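Local coordinates for GlcNAc Inducible Gene 2, GIG2 (PDB 6AKZ), which binds a ferric ion in a cupin-type core and is probably an oxygenase of the DUF1479 family, at residues L191-S196 with D352-V357; R273-L278 with P329-G334. All coordinates share one frame; numbering follows the deposited sequence.

Contact 1: residues L191-S196 with D352-V357; sequences LHLDSS and DLPHEV. With FE (Fe (III) ion), chain B.
H192 and H355 meet with nearly the same first torsion: chi1 is near +60° in both, which sets each CG between its own backbone N and carbonyl carbon and swings both imidazoles off the paired backbones to the same iron(III) ion. The backbones hold the two residues opposite each other as an antiparallel hydrogen-bonded pair, a single bridge in which H192 N donates to H355 O at 3.1 Å and H355 N returns the bond to H192 O at 3.2 Å. The rings are turned 62° apart, neither stacked nor edge-to-face, and present NE2 to the metal at 2.1 Å from H192 and 2.2 Å from H355. D194 adds one oxygen, OD2, at 2.1 Å from the iron; this atom lies at the edge of the H355 ring, near its plane, while the carboxylate itself is tilted 46° to that ring. Three waters bring the ligands to six.

A second shell fixes the rotation of the ligands. H355 ND1 donates almost straight to L353 O, 2.8 Å away and close to the ring plane, and H192 ND1 is bonded to P190 O. Both D194 oxygens are held from outside, OD2 by Q257 and OD1 by Q321, and OD1 also accepts from an iron-bound water. Behind the backbones, on the side turned from the metal, L193 CD2 packs on P354 CD at 3.9 Å and L191 CD1 lies beside P354 CB. An HxD motif, with H192 on a short strand and D194 just beyond it, is joined by H355, far away in sequence but on the bridged strand, to form the facial triad of two histidines and one carboxylate characteristic of cupin-fold, non-haem iron oxygenases.

Contact 2: residues R273-L278 with P329-G334; sequences RVLPSL and PHLHQG
L275 and L331 cross at about a right angle, and the meeting is made by one methyl: L275 CD1 comes up against L331 CB at 3.6 Å and lies 3.9 Å from L331 CD2. The same methyl also reaches the backbone, with L331 O 3.4 Å from L275 CD1. The extended shape of L275 explains this reach. Its chi1 of -150° carries CG roughly opposite the backbone N, and chi2 of 179° continues the chain outward to CD1. CG and the other branch, CD2, lie against G334, with L275 CD2 3.7 Å from G334 O, so that the leucine straddles two points on the turn of chain 329-334.

G334 has no side chain, and its carbonyl group sits directly against the leucine; the oxygen also comes within 3.4 Å of P276 CD. No hydrogen bond joins the two segments, which meet through hydrocarbon and carbonyl groups alone. The contact lies at the end of strand 272-274, the middle member of a small three-stranded antiparallel sheet, and the helically wound segment 329-334 leads into its neighbour 336-337. P276 then sits at the centre of an inverse gamma turn, with S277 N bonded to L275 O at 2.7 Å, and the chain passes through S277, at the N-cap position, into helix 278-287. That helix also packs on the two leucines, through S281 against L275 and through Y284 and I285 against L331. From helix 32-56, F50 touches L275 as well. Within 329-334, G334 N bonds to L331 O at 3.1 Å, closing the turn whose two ends, L331 and G334, are what L275 touches.

The two contacts, with centres 11 Å apart, share one small sheet: strand 355-357 of contact 1 lies beside strand 272-274 of contact 2. The join is partly backbone, with P354 O 3.0 Å from L275 N in a probable hydrogen bond, and partly charged, with E356 OE2 bridged to R273 NE at 2.9 Å. Between them H355 CB rests on R273 O at 3.3 Å. Contact 1 supplies the iron ligands, while contact 2 lies one strand further from the iron, where the chain leaves strand 272-274. It contributes no ligand, but V274, whose CB points away from 329-334, brings its side chain about 4 Å from that of H355 and about 9 Å from the iron.

Contact 1: residues L191-S196 with D352-V357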
loop_
_atom_site.group_PDB
_atom_site.type_symbol
_atom_site.label_atom_id
_atom_site.label_comp_id
_atom_site.label_asym_id
_atom_site.label_seq_id
_atom_site.Cartn_x
_atom_site.Cartn_y
_atom_site.Cartn_z
ATOM N N LEU A 191 -11.439 -5.353 -8.060
ATOM C CA LEU A 191 -10.011 -5.681 -7.967
ATOM C C LEU A 191 -9.121 -4.573 -8.540
ATOM O O LEU A 191 -9.328 -4.119 -9.676
ATOM C CB LEU A 191 -9.660 -7.016 -8.634
ATOM C CG LEU A 191 -8.279 -7.549 -8.343
ATOM C CD1 LEU A 191 -8.351 -8.246 -6.968
ATOM C CD2 LEU A 191 -7.875 -8.552 -9.404
ATOM N N HIS A 192 -8.117 -4.165 -7.753
ATOM C CA HIS A 192 -7.292 -3.085 -8.176
ATOM C C HIS A 192 -5.925 -3.107 -7.468
ATOM O O HIS A 192 -5.742 -3.773 -6.438
ATOM C CB HIS A 192 -8.050 -1.732 -7.772
ATOM C CG HIS A 192 -8.266 -1.554 -6.310
ATOM N ND1 HIS A 192 -9.292 -2.124 -5.604
ATOM C CD2 HIS A 192 -7.567 -0.831 -5.414
ATOM C CE1 HIS A 192 -9.186 -1.820 -4.329
ATOM N NE2 HIS A 192 -8.162 -1.002 -4.200
ATOM N N LEU A 193 -5.091 -2.187 -7.911
ATOM C CA LEU A 193 -3.906 -1.774 -7.224
ATOM C C LEU A 193 -4.122 -0.273 -6.809
ATOM O O LEU A 193 -4.774 0.428 -7.445
ATOM C CB LEU A 193 -2.671 -1.808 -8.071
ATOM C CG LEU A 193 -2.209 -3.109 -8.681
ATOM C CD1 LEU A 193 -0.886 -2.882 -9.344
ATOM C CD2 LEU A 193 -2.109 -4.177 -7.641
ATOM N N ASP A 194 -3.582 0.121 -5.659
ATOM C CA ASP A 194 -3.601 1.498 -5.236
ATOM C C ASP A 194 -2.168 2.000 -5.620
ATOM O O ASP A 194 -1.536 1.417 -6.452
ATOM C CB ASP A 194 -3.921 1.639 -3.749
ATOM C CG ASP A 194 -5.338 1.267 -3.449
ATOM O OD1 ASP A 194 -6.175 2.005 -3.972
ATOM O OD2 ASP A 194 -5.548 0.275 -2.782
ATOM N N SER A 195 -1.685 3.069 -5.004
ATOM C CA SER A 195 -0.371 3.577 -5.297
ATOM C C SER A 195 -0.164 3.948 -6.788
ATOM O O SER A 195 0.868 3.759 -7.338
ATOM C CB SER A 195 0.744 2.675 -4.772
ATOM O OG SER A 195 0.655 2.496 -3.390
ATOM N N SER A 196 -1.229 4.483 -7.330
ATOM C CA SER A 196 -1.357 5.059 -8.671
ATOM C C SER A 196 -2.017 4.259 -9.759
ATOM O O SER A 196 -1.938 3.066 -9.776
ATOM C CB SER A 196 -0.010 5.570 -9.222
ATOM O OG SER A 196 0.742 4.538 -9.772
ATOM N N ASP A 352 1.852 -3.367 -4.023
ATOM C CA ASP A 352 1.607 -3.897 -5.376
ATOM C C ASP A 352 0.704 -5.119 -5.401
ATOM O O ASP A 352 0.673 -5.832 -6.437
ATOM C CB ASP A 352 2.920 -4.204 -6.086
ATOM C CG ASP A 352 3.611 -2.971 -6.701
ATOM O OD1 ASP A 352 3.010 -1.846 -6.705
ATOM O OD2 ASP A 352 4.833 -3.130 -7.049
ATOM N N LEU A 353 0.011 -5.446 -4.288
ATOM C CA LEU A 353 -0.815 -6.637 -4.303
ATOM C C LEU A 353 -2.266 -6.324 -4.757
ATOM O O LEU A 353 -2.943 -5.378 -4.250
ATOM C CB LEU A 353 -0.856 -7.269 -2.919
ATOM C CG LEU A 353 -1.141 -8.740 -2.973
ATOM C CD1 LEU A 353 0.075 -9.481 -3.514
ATOM C CD2 LEU A 353 -1.527 -9.359 -1.638
ATOM N N PRO A 354 -2.728 -7.019 -5.785
ATOM C CA PRO A 354 -4.143 -6.834 -6.150
ATOM C C PRO A 354 -5.045 -7.233 -4.986
ATOM O O PRO A 354 -4.849 -8.294 -4.391
ATOM C CB PRO A 354 -4.292 -7.793 -7.328
ATOM C CG PRO A 354 -2.917 -8.106 -7.818
ATOM C CD PRO A 354 -2.047 -7.981 -6.664
ATOM N N HIS A 355 -6.094 -6.420 -4.747
ATOM C CA HIS A 355 -6.978 -6.688 -3.670
ATOM C C HIS A 355 -8.317 -6.038 -3.974
ATOM O O HIS A 355 -8.443 -5.195 -4.894
ATOM C CB HIS A 355 -6.391 -6.184 -2.365
ATOM C CG HIS A 355 -6.170 -4.715 -2.381
ATOM N ND1 HIS A 355 -5.122 -4.145 -3.048
ATOM C CD2 HIS A 355 -6.911 -3.688 -1.909
ATOM C CE1 HIS A 355 -5.200 -2.825 -2.953
ATOM N NE2 HIS A 355 -6.278 -2.532 -2.268
ATOM N N GLU A 356 -9.313 -6.484 -3.253
ATOM C CA GLU A 356 -10.676 -5.825 -3.272
ATOM C C GLU A 356 -11.369 -6.199 -1.975
ATOM O O GLU A 356 -10.917 -7.075 -1.250
ATOM C CB GLU A 356 -11.510 -6.378 -4.440
ATOM C CG GLU A 356 -11.595 -7.877 -4.473
ATOM C CD GLU A 356 -12.448 -8.499 -5.606
ATOM O OE1 GLU A 356 -12.858 -7.779 -6.535
ATOM O OE2 GLU A 356 -12.702 -9.743 -5.529
ATOM N N VAL A 357 -12.448 -5.503 -1.659
ATOM C CA VAL A 357 -13.296 -5.873 -0.484
ATOM C C VAL A 357 -14.399 -6.790 -0.935
ATOM O O VAL A 357 -14.753 -6.856 -2.109
ATOM C CB VAL A 357 -13.909 -4.712 0.293
ATOM C CG1 VAL A 357 -12.884 -4.160 1.279
ATOM C CG2 VAL A 357 -14.486 -3.694 -0.650
HETATM FE FE FE B . -7.353 -0.571 -2.259
HETATM O O HOH W 1 -13.124 -7.519 -9.289
HETATM O O HOH W 2 -2.315 -2.489 -4.265
HETATM O O HOH W 3 -8.296 1.429 -2.281
HETATM O O HOH W 4 -6.904 -0.044 -0.313
HETATM O O HOH W 5 -9.174 -1.217 -1.234
#

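Contact 2: residues R273-L278 with P329-G334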
loop_
_atom_site.group_PDB
_atom_site.type_symbol
_atom_site.label_atom_id
_atom_site.label_comp_id
_atom_site.label_asym_id
_atom_site.label_seq_id
_atom_site.Cartn_x
_atom_site.Cartn_y
_atom_site.Cartn_z
ATOM N N ARG A 273 -10.228 -9.378 0.123
ATOM C CA ARG A 273 -9.834 -10.403 -0.819
ATOM C C ARG A 273 -8.498 -9.933 -1.457
ATOM O O ARG A 273 -8.317 -8.788 -1.721
ATOM C CB ARG A 273 -10.892 -10.655 -1.868
ATOM C CG ARG A 273 -12.175 -11.102 -1.216
ATOM C CD ARG A 273 -13.350 -11.142 -2.117
ATOM N NE ARG A 273 -13.155 -11.688 -3.435
ATOM C CZ ARG A 273 -13.177 -12.962 -3.734
ATOM N NH1 ARG A 273 -13.293 -13.902 -2.800
ATOM N NH2 ARG A 273 -13.048 -13.307 -4.973
ATOM N N VAL A 274 -7.616 -10.887 -1.675
ATOM C CA VAL A 274 -6.333 -10.600 -2.222
ATOM C C VAL A 274 -5.940 -11.639 -3.282
ATOM O O VAL A 274 -6.528 -12.724 -3.317
ATOM C CB VAL A 274 -5.243 -10.695 -1.101
ATOM C CG1 VAL A 274 -5.427 -9.596 -0.086
ATOM C CG2 VAL A 274 -5.279 -12.036 -0.355
ATOM N N LEU A 275 -4.957 -11.316 -4.078
ATOM C CA LEU A 275 -4.326 -12.265 -4.989
ATOM C C LEU A 275 -2.944 -12.470 -4.408
ATOM O O LEU A 275 -2.028 -11.699 -4.709
ATOM C CB LEU A 275 -4.240 -11.672 -6.391
ATOM C CG LEU A 275 -4.289 -12.671 -7.508
ATOM C CD1 LEU A 275 -4.216 -11.907 -8.842
ATOM C CD2 LEU A 275 -3.156 -13.607 -7.353
ATOM N N PRO A 276 -2.733 -13.567 -3.662
ATOM C CA PRO A 276 -1.546 -13.693 -2.868
ATOM C C PRO A 276 -0.338 -14.217 -3.655
ATOM O O PRO A 276 0.258 -15.293 -3.369
ATOM C CB PRO A 276 -2.024 -14.605 -1.715
ATOM C CG PRO A 276 -2.925 -15.569 -2.440
ATOM C CD PRO A 276 -3.741 -14.604 -3.293
ATOM N N SER A 277 -0.011 -13.539 -4.754
ATOM C CA SER A 277 1.137 -13.937 -5.519
ATOM C C SER A 277 1.753 -12.629 -6.088
ATOM O O SER A 277 1.347 -12.131 -7.126
ATOM C CB SER A 277 0.710 -14.878 -6.665
ATOM O OG SER A 277 1.837 -15.271 -7.491
ATOM N N LEU A 278 2.797 -12.131 -5.447
ATOM C CA LEU A 278 3.215 -10.760 -5.701
ATOM C C LEU A 278 3.952 -10.622 -7.041
ATOM O O LEU A 278 3.619 -9.761 -7.862
ATOM C CB LEU A 278 4.044 -10.252 -4.489
ATOM C CG LEU A 278 4.609 -8.870 -4.544
ATOM C CD1 LEU A 278 3.513 -7.844 -4.753
ATOM C CD2 LEU A 278 5.308 -8.618 -3.171
ATOM N N PRO A 329 -7.816 -10.771 -17.200
ATOM C CA PRO A 329 -8.589 -11.993 -16.813
ATOM C C PRO A 329 -7.812 -13.163 -16.208
ATOM O O PRO A 329 -8.405 -13.931 -15.448
ATOM C CB PRO A 329 -9.221 -12.452 -18.136
ATOM C CG PRO A 329 -8.216 -11.977 -19.162
ATOM C CD PRO A 329 -7.741 -10.634 -18.658
ATOM N N HIS A 330 -6.520 -13.282 -16.476
ATOM C CA HIS A 330 -5.724 -14.332 -15.935
ATOM C C HIS A 330 -5.517 -14.155 -14.436
ATOM O O HIS A 330 -5.118 -15.086 -13.792
ATOM C CB HIS A 330 -4.337 -14.397 -16.580
ATOM C CG HIS A 330 -4.362 -14.678 -18.055
ATOM N ND1 HIS A 330 -4.597 -13.698 -18.994
ATOM C CD2 HIS A 330 -4.128 -15.817 -18.750
ATOM C CE1 HIS A 330 -4.536 -14.218 -20.204
ATOM N NE2 HIS A 330 -4.261 -15.500 -20.090
ATOM N N LEU A 331 -5.744 -12.961 -13.915
ATOM C CA LEU A 331 -5.631 -12.748 -12.476
ATOM C C LEU A 331 -6.781 -13.346 -11.680
ATOM O O LEU A 331 -6.611 -13.660 -10.511
ATOM C CB LEU A 331 -5.486 -11.242 -12.151
ATOM C CG LEU A 331 -4.291 -10.514 -12.750
ATOM C CD1 LEU A 331 -4.390 -9.061 -12.303
ATOM C CD2 LEU A 331 -2.920 -11.131 -12.421
ATOM N N HIS A 332 -7.960 -13.478 -12.282
ATOM C CA HIS A 332 -9.128 -13.718 -11.511
ATOM C C HIS A 332 -9.135 -15.056 -10.777
ATOM O O HIS A 332 -9.608 -15.122 -9.672
ATOM C CB HIS A 332 -10.352 -13.460 -12.335
ATOM C CG HIS A 332 -10.459 -12.005 -12.733
ATOM N ND1 HIS A 332 -11.653 -11.385 -13.044
ATOM C CD2 HIS A 332 -9.504 -11.040 -12.846
ATOM C CE1 HIS A 332 -11.428 -10.119 -13.349
ATOM N NE2 HIS A 332 -10.132 -9.883 -13.226
ATOM N N GLN A 333 -8.475 -16.055 -11.326
ATOM C CA GLN A 333 -8.456 -17.374 -10.758
ATOM C C GLN A 333 -7.756 -17.389 -9.382
ATOM O O GLN A 333 -8.016 -18.230 -8.540
ATOM C CB GLN A 333 -7.639 -18.252 -11.687
ATOM C CG GLN A 333 -7.565 -19.679 -11.221
ATOM C CD GLN A 333 -6.930 -20.614 -12.236
ATOM O OE1 GLN A 333 -6.017 -20.255 -12.997
ATOM N NE2 GLN A 333 -7.402 -21.821 -12.223
ATOM N N GLY A 334 -6.864 -16.434 -9.217
ATOM C CA GLY A 334 -6.058 -16.329 -8.041
ATOM C C GLY A 334 -6.601 -15.613 -6.827
ATOM O O GLY A 334 -5.889 -15.535 -5.794
#